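Local atomic coordinates of protein-tyrosine phosphatase mitochondrial 1 (PDB entry 3RGO), a protein that dephosphorylates phosphatidylglycerophosphate to phosphatidylglycerol, a step on the mitochondrial route to cardiolipin. Residues Asn74-Gln86 with Ala104-Asn116. Sequence-based numbering, arbitrary orientation.
Sequences NLHKGVQFALKYQ and ATMVAAYLIQVHN
Q113 carries its CG opposite the backbone N (chi1 170°) and runs on extended, a course that sends its amide across V79 and into a hole framed by H76, V79, Q80 and L83, as a knob of one helix entering the other. V79 has CG1 likewise opposed to its own N (chi1 174°), which sets that methyl 3.6 Å from Q113 CD, while V79 CG2, on the side of V79's own N, comes 3.6 Å from Y110 N. The CA atoms of V79 and Y110 are just 5.1 Å apart, evidence of close backbone approach. With an alanine in place of Q113, the hole would probably lose its knob and a gap open over V79 CG1. One turn before Q113, A109 CB sits 3.9 Å from L75 CG. M106 brings SD to 4.0 Å from G78 CA, and a CB on G78 would run into this sulfur. One turn further along both helices, on the same side, A82 CB meets Y110 CD1 at 3.8 Å; the Y110 hydroxyl is hydrogen-bonded to D6. The axes of 74-86 and 104-115, on helices 72-88 and 102-115 of the dual-specificity phosphatase domain, cross at -67°, with helix 137-154 touching L75, H76 and Q113, and strand 57-61 meeting M106 and F81.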
loop_
_atom_site.group_PDB
_atom_site.type_symbol
_atom_site.label_atom_id
_atom_site.label_comp_id
_atom_site.label_asym_id
_atom_site.label_seq_id
_atom_site.Cartn_x
_atom_site.Cartn_y
_atom_site.Cartn_z
ATOM N N ASN A 74 -2.087 -7.064 9.840
ATOM C CA ASN A 74 -1.122 -6.189 9.189
ATOM C C ASN A 74 -1.734 -5.425 8.019
ATOM O O ASN A 74 -1.272 -4.341 7.664
ATOM C CB ASN A 74 0.117 -6.977 8.756
ATOM C CG ASN A 74 1.046 -7.285 9.923
ATOM O OD1 ASN A 74 1.843 -8.221 9.869
ATOM N ND2 ASN A 74 0.943 -6.494 10.987
ATOM N N LEU A 75 -2.782 -5.998 7.435
ATOM C CA LEU A 75 -3.587 -5.306 6.440
ATOM C C LEU A 75 -4.266 -4.104 7.094
ATOM O O LEU A 75 -4.296 -3.010 6.529
ATOM C CB LEU A 75 -4.637 -6.258 5.863
ATOM C CG LEU A 75 -4.676 -6.498 4.351
ATOM C CD1 LEU A 75 -3.297 -6.369 3.710
ATOM C CD2 LEU A 75 -5.311 -7.853 4.037
ATOM N N HIS A 76 -4.812 -4.317 8.291
ATOM C CA HIS A 76 -5.420 -3.233 9.058
ATOM C C HIS A 76 -4.370 -2.208 9.472
ATOM O O HIS A 76 -4.627 -1.003 9.468
ATOM C CB HIS A 76 -6.144 -3.768 10.301
ATOM C CG HIS A 76 -7.494 -4.348 10.014
ATOM N ND1 HIS A 76 -7.736 -5.704 10.012
ATOM C CD2 HIS A 76 -8.675 -3.754 9.716
ATOM C CE1 HIS A 76 -9.008 -5.922 9.727
ATOM N NE2 HIS A 76 -9.600 -4.755 9.544
ATOM N N LYS A 77 -3.182 -2.688 9.830
ATOM C CA LYS A 77 -2.085 -1.789 10.169
ATOM C C LYS A 77 -1.757 -0.885 8.986
ATOM O O LYS A 77 -1.601 0.328 9.140
ATOM C CB LYS A 77 -0.841 -2.575 10.591
ATOM C CG LYS A 77 -0.745 -2.834 12.083
ATOM C CD LYS A 77 0.598 -3.445 12.451
ATOM C CE LYS A 77 0.714 -3.661 13.953
ATOM N NZ LYS A 77 2.032 -4.249 14.327
ATOM N N GLY A 78 -1.663 -1.485 7.806
ATOM C CA GLY A 78 -1.350 -0.746 6.596
ATOM C C GLY A 78 -2.417 0.280 6.279
ATOM O O GLY A 78 -2.119 1.427 5.956
ATOM N N VAL A 79 -3.675 -0.133 6.390
ATOM C CA VAL A 79 -4.787 0.748 6.075
ATOM C C VAL A 79 -4.891 1.907 7.072
ATOM O O VAL A 79 -5.060 3.060 6.676
ATOM C CB VAL A 79 -6.112 -0.039 5.999
ATOM C CG1 VAL A 79 -7.288 0.905 5.807
ATOM C CG2 VAL A 79 -6.039 -1.071 4.868
ATOM N N GLN A 80 -4.782 1.603 8.362
ATOM C CA GLN A 80 -4.819 2.645 9.385
ATOM C C GLN A 80 -3.659 3.624 9.219
ATOM O O GLN A 80 -3.789 4.808 9.517
ATOM C CB GLN A 80 -4.810 2.032 10.789
ATOM C CG GLN A 80 -6.034 1.173 11.098
ATOM C CD GLN A 80 -7.344 1.928 10.935
ATOM O OE1 GLN A 80 -7.479 3.072 11.379
ATOM N NE2 GLN A 80 -8.322 1.286 10.304
ATOM N N PHE A 81 -2.524 3.122 8.739
ATOM C CA PHE A 81 -1.368 3.967 8.447
ATOM C C PHE A 81 -1.702 4.940 7.320
ATOM O O PHE A 81 -1.420 6.132 7.415
ATOM C CB PHE A 81 -0.170 3.097 8.058
ATOM C CG PHE A 81 1.120 3.861 7.867
ATOM C CD1 PHE A 81 1.895 4.230 8.956
ATOM C CD2 PHE A 81 1.573 4.175 6.592
ATOM C CE1 PHE A 81 3.090 4.914 8.777
ATOM C CE2 PHE A 81 2.764 4.854 6.401
ATOM C CZ PHE A 81 3.526 5.225 7.497
ATOM N N ALA A 82 -2.321 4.427 6.260
ATOM C CA ALA A 82 -2.742 5.276 5.148
ATOM C C ALA A 82 -3.758 6.319 5.610
ATOM O O ALA A 82 -3.710 7.474 5.194
ATOM C CB ALA A 82 -3.325 4.430 4.021
ATOM N N LEU A 83 -4.675 5.902 6.480
ATOM C CA LEU A 83 -5.732 6.790 6.956
ATOM C C LEU A 83 -5.167 7.865 7.872
ATOM O O LEU A 83 -5.658 8.998 7.898
ATOM C CB LEU A 83 -6.824 5.991 7.669
ATOM C CG LEU A 83 -7.603 5.006 6.790
ATOM C CD1 LEU A 83 -8.620 4.220 7.607
ATOM C CD2 LEU A 83 -8.293 5.738 5.649
ATOM N N LYS A 84 -4.139 7.498 8.630
ATOM C CA LYS A 84 -3.394 8.455 9.436
ATOM C C LYS A 84 -2.951 9.627 8.572
ATOM O O LYS A 84 -3.144 10.786 8.933
ATOM C CB LYS A 84 -2.172 7.775 10.061
ATOM C CG LYS A 84 -1.163 8.721 10.693
ATOM C CD LYS A 84 0.089 7.963 11.120
ATOM C CE LYS A 84 1.117 8.881 11.756
ATOM N NZ LYS A 84 2.281 8.110 12.271
ATOM N N TYR A 85 -2.363 9.324 7.420
ATOM C CA TYR A 85 -1.879 10.377 6.531
ATOM C C TYR A 85 -2.985 11.059 5.720
ATOM O O TYR A 85 -2.870 12.236 5.383
ATOM C CB TYR A 85 -0.715 9.885 5.660
ATOM C CG TYR A 85 0.565 9.839 6.463
ATOM C CD1 TYR A 85 1.279 11.004 6.724
ATOM C CD2 TYR A 85 1.027 8.648 7.010
ATOM C CE1 TYR A 85 2.429 10.981 7.485
ATOM C CE2 TYR A 85 2.180 8.615 7.770
ATOM C CZ TYR A 85 2.874 9.785 8.006
ATOM O OH TYR A 85 4.022 9.759 8.761
ATOM N N GLN A 86 -4.059 10.333 5.432
ATOM C CA GLN A 86 -5.226 10.949 4.804
ATOM C C GLN A 86 -5.783 12.080 5.667
ATOM O O GLN A 86 -6.178 13.125 5.151
ATOM C CB GLN A 86 -6.328 9.923 4.535
ATOM C CG GLN A 86 -7.583 10.549 3.938
ATOM C CD GLN A 86 -8.746 9.580 3.855
ATOM O OE1 GLN A 86 -8.822 8.756 2.943
ATOM N NE2 GLN A 86 -9.668 9.685 4.804
ATOM N N ALA A 104 -0.287 -4.045 -4.734
ATOM C CA ALA A 104 -1.634 -3.839 -5.256
ATOM C C ALA A 104 -2.693 -4.345 -4.272
ATOM O O ALA A 104 -3.741 -3.731 -4.095
ATOM C CB ALA A 104 -1.790 -4.532 -6.602
ATOM N N THR A 105 -2.405 -5.468 -3.628
ATOM C CA THR A 105 -3.329 -6.054 -2.661
ATOM C C THR A 105 -3.520 -5.142 -1.447
ATOM O O THR A 105 -4.639 -4.976 -0.943
ATOM C CB THR A 105 -2.836 -7.443 -2.225
ATOM O OG1 THR A 105 -2.788 -8.300 -3.371
ATOM C CG2 THR A 105 -3.766 -8.044 -1.180
ATOM N N MET A 106 -2.424 -4.546 -0.989
ATOM C CA MET A 106 -2.462 -3.601 0.129
ATOM C C MET A 106 -3.340 -2.406 -0.210
ATOM O O MET A 106 -4.180 -1.982 0.596
ATOM C CB MET A 106 -1.043 -3.128 0.479
ATOM C CG MET A 106 -0.970 -2.131 1.646
ATOM S SD MET A 106 -1.340 -2.880 3.269
ATOM C CE MET A 106 -0.138 -4.204 3.299
ATOM N N VAL A 107 -3.139 -1.859 -1.406
ATOM C CA VAL A 107 -3.946 -0.733 -1.869
ATOM C C VAL A 107 -5.410 -1.147 -2.012
ATOM O O VAL A 107 -6.309 -0.362 -1.710
ATOM C CB VAL A 107 -3.411 -0.127 -3.198
ATOM C CG1 VAL A 107 -4.375 0.925 -3.734
ATOM C CG2 VAL A 107 -2.014 0.482 -2.998
ATOM N N ALA A 108 -5.645 -2.379 -2.462
ATOM C CA ALA A 108 -6.999 -2.916 -2.553
ATOM C C ALA A 108 -7.700 -2.883 -1.202
ATOM O O ALA A 108 -8.869 -2.516 -1.111
ATOM C CB ALA A 108 -6.982 -4.355 -3.113
ATOM N N ALA A 109 -6.988 -3.269 -0.149
ATOM C CA ALA A 109 -7.585 -3.293 1.178
ATOM C C ALA A 109 -7.966 -1.879 1.614
ATOM O O ALA A 109 -9.054 -1.656 2.142
ATOM C CB ALA A 109 -6.631 -3.935 2.180
ATOM N N TYR A 110 -7.060 -0.935 1.385
ATOM C CA TYR A 110 -7.321 0.479 1.637
ATOM C C TYR A 110 -8.619 0.938 0.970
ATOM O O TYR A 110 -9.491 1.507 1.628
ATOM C CB TYR A 110 -6.136 1.320 1.143
ATOM C CG TYR A 110 -6.426 2.790 0.951
ATOM C CD1 TYR A 110 -6.434 3.665 2.029
ATOM C CD2 TYR A 110 -6.681 3.306 -0.316
ATOM C CE1 TYR A 110 -6.700 5.017 1.855
ATOM C CE2 TYR A 110 -6.942 4.645 -0.503
ATOM C CZ TYR A 110 -6.954 5.498 0.584
ATOM O OH TYR A 110 -7.215 6.837 0.397
ATOM N N LEU A 111 -8.747 0.683 -0.332
ATOM C CA LEU A 111 -9.938 1.091 -1.076
ATOM C C LEU A 111 -11.207 0.404 -0.575
ATOM O O LEU A 111 -12.279 1.020 -0.501
ATOM C CB LEU A 111 -9.746 0.832 -2.570
ATOM C CG LEU A 111 -8.666 1.681 -3.250
ATOM C CD1 LEU A 111 -8.445 1.211 -4.679
ATOM C CD2 LEU A 111 -9.025 3.166 -3.211
ATOM N N ILE A 112 -11.094 -0.877 -0.244
ATOM C CA ILE A 112 -12.229 -1.604 0.306
ATOM C C ILE A 112 -12.767 -0.898 1.541
ATOM O O ILE A 112 -13.969 -0.661 1.661
ATOM C CB ILE A 112 -11.859 -3.059 0.655
ATOM C CG1 ILE A 112 -11.644 -3.865 -0.633
ATOM C CG2 ILE A 112 -12.943 -3.698 1.515
ATOM C CD1 ILE A 112 -11.072 -5.256 -0.411
ATOM N N GLN A 113 -11.869 -0.552 2.454
ATOM C CA GLN A 113 -12.270 0.073 3.701
ATOM C C GLN A 113 -12.793 1.485 3.467
ATOM O O GLN A 113 -13.847 1.851 3.978
ATOM C CB GLN A 113 -11.113 0.098 4.699
ATOM C CG GLN A 113 -11.408 0.961 5.923
ATOM C CD GLN A 113 -10.592 0.565 7.129
ATOM O OE1 GLN A 113 -10.041 -0.532 7.184
ATOM N NE2 GLN A 113 -10.511 1.459 8.108
ATOM N N VAL A 114 -12.054 2.269 2.687
ATOM C CA VAL A 114 -12.427 3.653 2.418
ATOM C C VAL A 114 -13.784 3.776 1.723
ATOM O O VAL A 114 -14.579 4.662 2.051
ATOM C CB VAL A 114 -11.347 4.369 1.574
ATOM C CG1 VAL A 114 -11.850 5.726 1.088
ATOM C CG2 VAL A 114 -10.069 4.527 2.382
ATOM N N HIS A 115 -14.061 2.884 0.776
ATOM C CA HIS A 115 -15.275 3.016 -0.033
ATOM C C HIS A 115 -16.368 2.008 0.297
ATOM O O HIS A 115 -17.458 2.053 -0.280
ATOM C CB HIS A 115 -14.926 2.924 -1.518
ATOM C CG HIS A 115 -13.984 3.989 -1.984
ATOM N ND1 HIS A 115 -14.371 5.304 -2.142
ATOM C CD2 HIS A 115 -12.677 3.935 -2.326
ATOM C CE1 HIS A 115 -13.339 6.011 -2.569
ATOM N NE2 HIS A 115 -12.300 5.206 -2.688
ATOM N N ASN A 116 -16.095 1.112 1.237
ATOM C CA ASN A 116 -16.963 -0.032 1.432
ATOM C C ASN A 116 -17.236 -0.704 0.084
ATOM O O ASN A 116 -18.384 -0.962 -0.269
ATOM C CB ASN A 116 -18.281 0.392 2.097
ATOM C CG ASN A 116 -19.189 -0.781 2.384
ATOM O OD1 ASN A 116 -18.723 -1.878 2.697
ATOM N ND2 ASN A 116 -20.497 -0.560 2.273
#